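Long-range contact in hyperosmolarity resistance protein Emb (PDB 6GV5), which probably mediates adherence of Staphylococcus epidermidis to surface-immobilized fibronectin as part of a giant extracellular matrix binding protein: residues A[49-63]-A[106-119]. Sequence-based numbering, arbitrary orientation.
Sequences HAKFLNGKMEELKVA and ISSTDINRTIQEIN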
loop_
_atom_site.group_PDB
_atom_site.type_symbol
_atom_site.label_atom_id
_atom_site.label_comp_id
_atom_site.label_asym_id
_atom_site.label_seq_id
_atom_site.Cartn_x
_atom_site.Cartn_y
_atom_site.Cartn_z
ATOM N N HIS A 49 -12.598 2.564 0.062
ATOM C CA HIS A 49 -11.372 2.702 -0.718
ATOM C C HIS A 49 -10.145 2.687 0.180
ATOM O O HIS A 49 -9.139 2.037 -0.139
ATOM C CB HIS A 49 -11.437 3.994 -1.537
ATOM C CG HIS A 49 -10.099 4.538 -1.934
ATOM N ND1 HIS A 49 -9.726 5.841 -1.688
ATOM C CD2 HIS A 49 -9.054 3.962 -2.573
ATOM C CE1 HIS A 49 -8.505 6.044 -2.150
ATOM N NE2 HIS A 49 -8.074 4.919 -2.691
ATOM N N ALA A 50 -10.205 3.391 1.313
ATOM C CA ALA A 50 -9.073 3.407 2.234
ATOM C C ALA A 50 -8.793 2.012 2.779
ATOM O O ALA A 50 -7.631 1.623 2.939
ATOM C CB ALA A 50 -9.342 4.379 3.381
ATOM N N LYS A 51 -9.843 1.249 3.087
ATOM C CA LYS A 51 -9.636 -0.094 3.609
ATOM C C LYS A 51 -8.983 -0.987 2.567
ATOM O O LYS A 51 -8.127 -1.819 2.895
ATOM C CB LYS A 51 -10.971 -0.691 4.067
ATOM C CG LYS A 51 -11.447 -0.136 5.393
ATOM C CD LYS A 51 -12.768 -0.755 5.828
ATOM C CE LYS A 51 -13.253 -0.131 7.132
ATOM N NZ LYS A 51 -14.652 -0.526 7.464
ATOM N N PHE A 52 -9.378 -0.838 1.304
ATOM C CA PHE A 52 -8.778 -1.652 0.253
ATOM C C PHE A 52 -7.328 -1.250 0.030
ATOM O O PHE A 52 -6.437 -2.105 -0.058
ATOM C CB PHE A 52 -9.581 -1.520 -1.037
ATOM C CG PHE A 52 -8.992 -2.286 -2.190
ATOM C CD1 PHE A 52 -9.027 -3.668 -2.207
ATOM C CD2 PHE A 52 -8.402 -1.623 -3.249
ATOM C CE1 PHE A 52 -8.481 -4.376 -3.263
ATOM C CE2 PHE A 52 -7.859 -2.324 -4.307
ATOM C CZ PHE A 52 -7.901 -3.700 -4.315
ATOM N N LEU A 53 -7.075 0.057 -0.048
ATOM C CA LEU A 53 -5.708 0.543 -0.174
ATOM C C LEU A 53 -4.854 0.069 0.994
ATOM O O LEU A 53 -3.687 -0.305 0.811
ATOM C CB LEU A 53 -5.710 2.068 -0.256
ATOM C CG LEU A 53 -4.352 2.732 -0.468
ATOM C CD1 LEU A 53 -3.807 2.425 -1.849
ATOM C CD2 LEU A 53 -4.468 4.233 -0.251
ATOM N N ASN A 54 -5.421 0.054 2.200
ATOM C CA ASN A 54 -4.669 -0.416 3.353
ATOM C C ASN A 54 -4.242 -1.866 3.181
ATOM O O ASN A 54 -3.108 -2.226 3.503
ATOM C CB ASN A 54 -5.494 -0.253 4.630
ATOM C CG ASN A 54 -4.749 -0.723 5.850
ATOM O OD1 ASN A 54 -3.696 -0.182 6.193
ATOM N ND2 ASN A 54 -5.275 -1.748 6.503
ATOM N N GLY A 55 -5.136 -2.720 2.678
ATOM C CA GLY A 55 -4.762 -4.107 2.458
ATOM C C GLY A 55 -3.662 -4.254 1.428
ATOM O O GLY A 55 -2.765 -5.095 1.573
ATOM N N LYS A 56 -3.706 -3.432 0.377
ATOM C CA LYS A 56 -2.685 -3.518 -0.656
ATOM C C LYS A 56 -1.350 -3.022 -0.121
ATOM O O LYS A 56 -0.292 -3.575 -0.454
ATOM C CB LYS A 56 -3.098 -2.710 -1.878
ATOM C CG LYS A 56 -4.258 -3.334 -2.650
ATOM C CD LYS A 56 -3.837 -4.658 -3.266
ATOM C CE LYS A 56 -4.974 -5.313 -4.039
ATOM N NZ LYS A 56 -4.583 -6.664 -4.534
ATOM N N MET A 57 -1.382 -1.984 0.719
ATOM C CA MET A 57 -0.151 -1.489 1.313
ATOM C C MET A 57 0.438 -2.505 2.287
ATOM O O MET A 57 1.660 -2.634 2.393
ATOM C CB MET A 57 -0.390 -0.154 2.012
ATOM C CG MET A 57 -0.527 1.002 1.047
ATOM S SD MET A 57 0.925 1.230 0.003
ATOM C CE MET A 57 2.136 1.619 1.258
ATOM N N GLU A 58 -0.416 -3.230 3.024
ATOM C CA GLU A 58 0.068 -4.348 3.827
ATOM C C GLU A 58 0.782 -5.366 2.947
ATOM O O GLU A 58 1.867 -5.849 3.293
ATOM C CB GLU A 58 -1.092 -5.011 4.576
ATOM C CG GLU A 58 -1.645 -4.192 5.722
ATOM C CD GLU A 58 -2.783 -4.893 6.440
ATOM O OE1 GLU A 58 -3.351 -5.846 5.864
ATOM O OE2 GLU A 58 -3.106 -4.494 7.579
ATOM N N GLU A 59 0.163 -5.728 1.813
ATOM C CA GLU A 59 0.784 -6.674 0.895
ATOM C C GLU A 59 2.112 -6.144 0.372
ATOM O O GLU A 59 3.093 -6.898 0.263
ATOM C CB GLU A 59 -0.141 -6.945 -0.287
ATOM C CG GLU A 59 -1.426 -7.680 0.018
ATOM C CD GLU A 59 -2.198 -7.980 -1.253
ATOM O OE1 GLU A 59 -1.547 -8.314 -2.267
ATOM O OE2 GLU A 59 -3.442 -7.864 -1.246
ATOM N N LEU A 60 2.153 -4.866 0.015
ATOM C CA LEU A 60 3.388 -4.284 -0.493
ATOM C C LEU A 60 4.470 -4.271 0.577
ATOM O O LEU A 60 5.630 -4.607 0.298
ATOM C CB LEU A 60 3.125 -2.874 -1.008
ATOM C CG LEU A 60 4.371 -2.155 -1.547
ATOM C CD1 LEU A 60 4.938 -2.807 -2.791
ATOM C CD2 LEU A 60 4.018 -0.695 -1.808
ATOM N N LYS A 61 4.113 -3.895 1.811
ATOM C CA LYS A 61 5.106 -3.850 2.878
ATOM C C LYS A 61 5.690 -5.228 3.157
ATOM O O LYS A 61 6.882 -5.348 3.456
ATOM C CB LYS A 61 4.481 -3.261 4.146
ATOM C CG LYS A 61 4.373 -1.741 4.100
ATOM C CD LYS A 61 3.662 -1.167 5.323
ATOM C CE LYS A 61 3.889 0.340 5.443
ATOM N NZ LYS A 61 3.169 0.906 6.639
ATOM N N VAL A 62 4.874 -6.283 3.075
ATOM C CA VAL A 62 5.388 -7.634 3.252
ATOM C C VAL A 62 6.321 -7.990 2.109
ATOM O O VAL A 62 7.400 -8.551 2.328
ATOM C CB VAL A 62 4.231 -8.637 3.361
ATOM C CG1 VAL A 62 4.741 -10.078 3.290
ATOM C CG2 VAL A 62 3.471 -8.413 4.666
ATOM N N ALA A 63 5.926 -7.662 0.873
ATOM C CA ALA A 63 6.744 -8.024 -0.280
ATOM C C ALA A 63 8.107 -7.359 -0.214
ATOM O O ALA A 63 9.125 -7.961 -0.589
ATOM C CB ALA A 63 6.037 -7.634 -1.576
ATOM N N ILE A 106 -2.356 7.200 -3.593
ATOM C CA ILE A 106 -3.452 6.469 -2.979
ATOM C C ILE A 106 -4.190 5.636 -4.025
ATOM O O ILE A 106 -5.346 5.265 -3.824
ATOM C CB ILE A 106 -4.408 7.410 -2.228
ATOM C CG1 ILE A 106 -4.811 8.584 -3.119
ATOM C CG2 ILE A 106 -3.752 7.900 -0.937
ATOM C CD1 ILE A 106 -6.130 9.216 -2.726
ATOM N N SER A 107 -3.523 5.343 -5.143
ATOM C CA SER A 107 -4.091 4.537 -6.214
ATOM C C SER A 107 -3.767 3.074 -5.948
ATOM O O SER A 107 -2.601 2.668 -6.004
ATOM C CB SER A 107 -3.544 4.960 -7.573
ATOM O OG SER A 107 -3.837 3.977 -8.548
ATOM N N SER A 108 -4.800 2.281 -5.671
ATOM C CA SER A 108 -4.589 0.866 -5.401
ATOM C C SER A 108 -4.056 0.139 -6.628
ATOM O O SER A 108 -3.317 -0.842 -6.491
ATOM C CB SER A 108 -5.893 0.226 -4.924
ATOM O OG SER A 108 -6.929 0.428 -5.869
ATOM N N THR A 109 -4.400 0.608 -7.829
ATOM C CA THR A 109 -3.899 -0.047 -9.034
ATOM C C THR A 109 -2.396 0.152 -9.182
ATOM O O THR A 109 -1.685 -0.775 -9.586
ATOM C CB THR A 109 -4.633 0.473 -10.270
ATOM O OG1 THR A 109 -4.629 1.905 -10.275
ATOM C CG2 THR A 109 -6.062 -0.037 -10.267
ATOM N N ASP A 110 -1.899 1.355 -8.877
ATOM C CA ASP A 110 -0.460 1.591 -8.896
ATOM C C ASP A 110 0.250 0.697 -7.886
ATOM O O ASP A 110 1.315 0.134 -8.173
ATOM C CB ASP A 110 -0.155 3.060 -8.593
ATOM C CG ASP A 110 -0.611 4.000 -9.697
ATOM O OD1 ASP A 110 -0.605 3.590 -10.878
ATOM O OD2 ASP A 110 -0.969 5.156 -9.377
ATOM N N ILE A 111 -0.318 0.578 -6.682
ATOM C CA ILE A 111 0.255 -0.301 -5.667
ATOM C C ILE A 111 0.225 -1.746 -6.145
ATOM O O ILE A 111 1.211 -2.486 -6.032
ATOM C CB ILE A 111 -0.500 -0.144 -4.335
ATOM C CG1 ILE A 111 -0.420 1.299 -3.841
ATOM C CG2 ILE A 111 0.039 -1.120 -3.294
ATOM C CD1 ILE A 111 0.967 1.797 -3.623
ATOM N N ASN A 112 -0.913 -2.177 -6.688
ATOM C CA ASN A 112 -1.023 -3.563 -7.114
ATOM C C ASN A 112 -0.009 -3.867 -8.207
ATOM O O ASN A 112 0.592 -4.947 -8.220
ATOM C CB ASN A 112 -2.444 -3.865 -7.591
ATOM C CG ASN A 112 -2.716 -5.352 -7.681
ATOM O OD1 ASN A 112 -2.668 -6.063 -6.675
ATOM N ND2 ASN A 112 -2.992 -5.832 -8.888
ATOM N N ARG A 113 0.214 -2.918 -9.121
ATOM C CA ARG A 113 1.205 -3.131 -10.168
ATOM C C ARG A 113 2.587 -3.335 -9.567
ATOM O O ARG A 113 3.332 -4.233 -9.980
ATOM C CB ARG A 113 1.216 -1.951 -11.135
ATOM C CG ARG A 113 2.148 -2.154 -12.318
ATOM C CD ARG A 113 1.989 -1.058 -13.360
ATOM N NE ARG A 113 0.649 -1.033 -13.942
ATOM C CZ ARG A 113 0.224 -1.869 -14.885
ATOM N NH1 ARG A 113 1.030 -2.812 -15.358
ATOM N NH2 ARG A 113 -1.010 -1.761 -15.357
ATOM N N THR A 114 2.944 -2.511 -8.581
ATOM C CA THR A 114 4.249 -2.660 -7.945
ATOM C C THR A 114 4.366 -3.999 -7.226
ATOM O O THR A 114 5.410 -4.661 -7.300
ATOM C CB THR A 114 4.495 -1.512 -6.973
ATOM O OG1 THR A 114 4.337 -0.262 -7.656
ATOM C CG2 THR A 114 5.903 -1.598 -6.408
ATOM N N ILE A 115 3.315 -4.408 -6.510
ATOM C CA ILE A 115 3.312 -5.713 -5.861
ATOM C C ILE A 115 3.538 -6.809 -6.891
ATOM O O ILE A 115 4.334 -7.739 -6.683
ATOM C CB ILE A 115 1.991 -5.939 -5.099
ATOM C CG1 ILE A 115 1.837 -4.957 -3.936
ATOM C CG2 ILE A 115 1.923 -7.370 -4.585
ATOM C CD1 ILE A 115 0.394 -4.839 -3.453
ATOM N N GLN A 116 2.834 -6.720 -8.028
ATOM C CA GLN A 116 2.940 -7.770 -9.034
ATOM C C GLN A 116 4.336 -7.812 -9.639
ATOM O O GLN A 116 4.852 -8.897 -9.923
ATOM C CB GLN A 116 1.880 -7.557 -10.121
ATOM C CG GLN A 116 1.677 -8.782 -11.002
ATOM C CD GLN A 116 1.186 -9.994 -10.219
ATOM O OE1 GLN A 116 0.078 -9.989 -9.679
ATOM N NE2 GLN A 116 2.017 -11.035 -10.146
ATOM N N GLU A 117 4.971 -6.645 -9.826
ATOM C CA GLU A 117 6.339 -6.616 -10.336
ATOM C C GLU A 117 7.300 -7.299 -9.370
ATOM O O GLU A 117 8.184 -8.057 -9.784
ATOM C CB GLU A 117 6.787 -5.175 -10.587
ATOM C CG GLU A 117 6.083 -4.504 -11.762
ATOM C CD GLU A 117 6.593 -3.102 -12.047
ATOM O OE1 GLU A 117 7.650 -2.721 -11.499
ATOM O OE2 GLU A 117 5.931 -2.377 -12.826
ATOM N N ILE A 118 7.151 -7.030 -8.070
ATOM C CA ILE A 118 7.990 -7.706 -7.079
ATOM C C ILE A 118 7.726 -9.208 -7.093
ATOM O O ILE A 118 8.657 -10.019 -7.105
ATOM C CB ILE A 118 7.748 -7.114 -5.681
ATOM C CG1 ILE A 118 8.231 -5.662 -5.620
ATOM C CG2 ILE A 118 8.435 -7.958 -4.615
ATOM C CD1 ILE A 118 7.746 -4.906 -4.390
ATOM N N ASN A 119 6.444 -9.601 -7.081
ATOM C CA ASN A 119 6.111 -11.018 -7.037
ATOM C C ASN A 119 6.591 -11.747 -8.284
ATOM O O ASN A 119 7.084 -12.875 -8.191
ATOM C CB ASN A 119 4.603 -11.192 -6.862
ATOM C CG ASN A 119 4.126 -10.771 -5.483
ATOM O OD1 ASN A 119 4.920 -10.629 -4.553
ATOM N ND2 ASN A 119 2.821 -10.578 -5.343
#
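Leu60 and Ile111 interlock at the centre of this contact, each a knob in a hole of the facing helix: Leu60 sits among Ile111, Thr114, Ile115 and Ile118, and Ile111 among Leu53, Lys56, Met57 and Leu60. The branches of Ile111 divide the work. CG2 lies against CB of Lys56, whereas the Ile111 side chain crosses that of Met57 at about a right angle, with its CD1 3.7 Å from Met57 SD. Ile115 holds CG1 beside its backbone N (chi1 -65°) and extends from there, which carries its CD1 across to 3.8 Å from Glu59 CB. Further along, CD1 of Leu60 rests on both Thr114 CG2 and Ile118 CD1, and Ala63 CB meets Ile118 CG2 at 3.9 Å. CD2 of Leu53 packs on CA and CB of Ile106.

Two polar bonds add to the apolar seam. His49 turns its ring edge to the turn before helix 108-123, and NE2 donates in the ring plane to Ile106 O (3.0 Å), almost in line with the carbonyl bond. Phe52 brings its ring edge to Ser108, with Phe52 CE2 3.3 Å from Ser108 CB, while Lys56 CG lies over one ring face. A bend at chi2 (-66°) then leads the lysine chain to Asn112, where Lys56 NZ bonds Asn112 OD1 at 2.9 Å from above the carbonyl plane; the lysine also makes a long salt bridge with OE2 of Glu59, on its own helix.

Ile97 of helix 81-99 touches Ile111 and Thr114, and Leu30 of helix 24-35 touches His49. The segments 49-63 and 108-119 run nearly parallel, their axes inclined by 24°. Helix 40-65 packs on helix 24-35 at one end and on helix 108-123, backed by helix 81-99, at the other, consistent with all-helical bundles of the GA module and FIVAR families joined end to end by a shared helix.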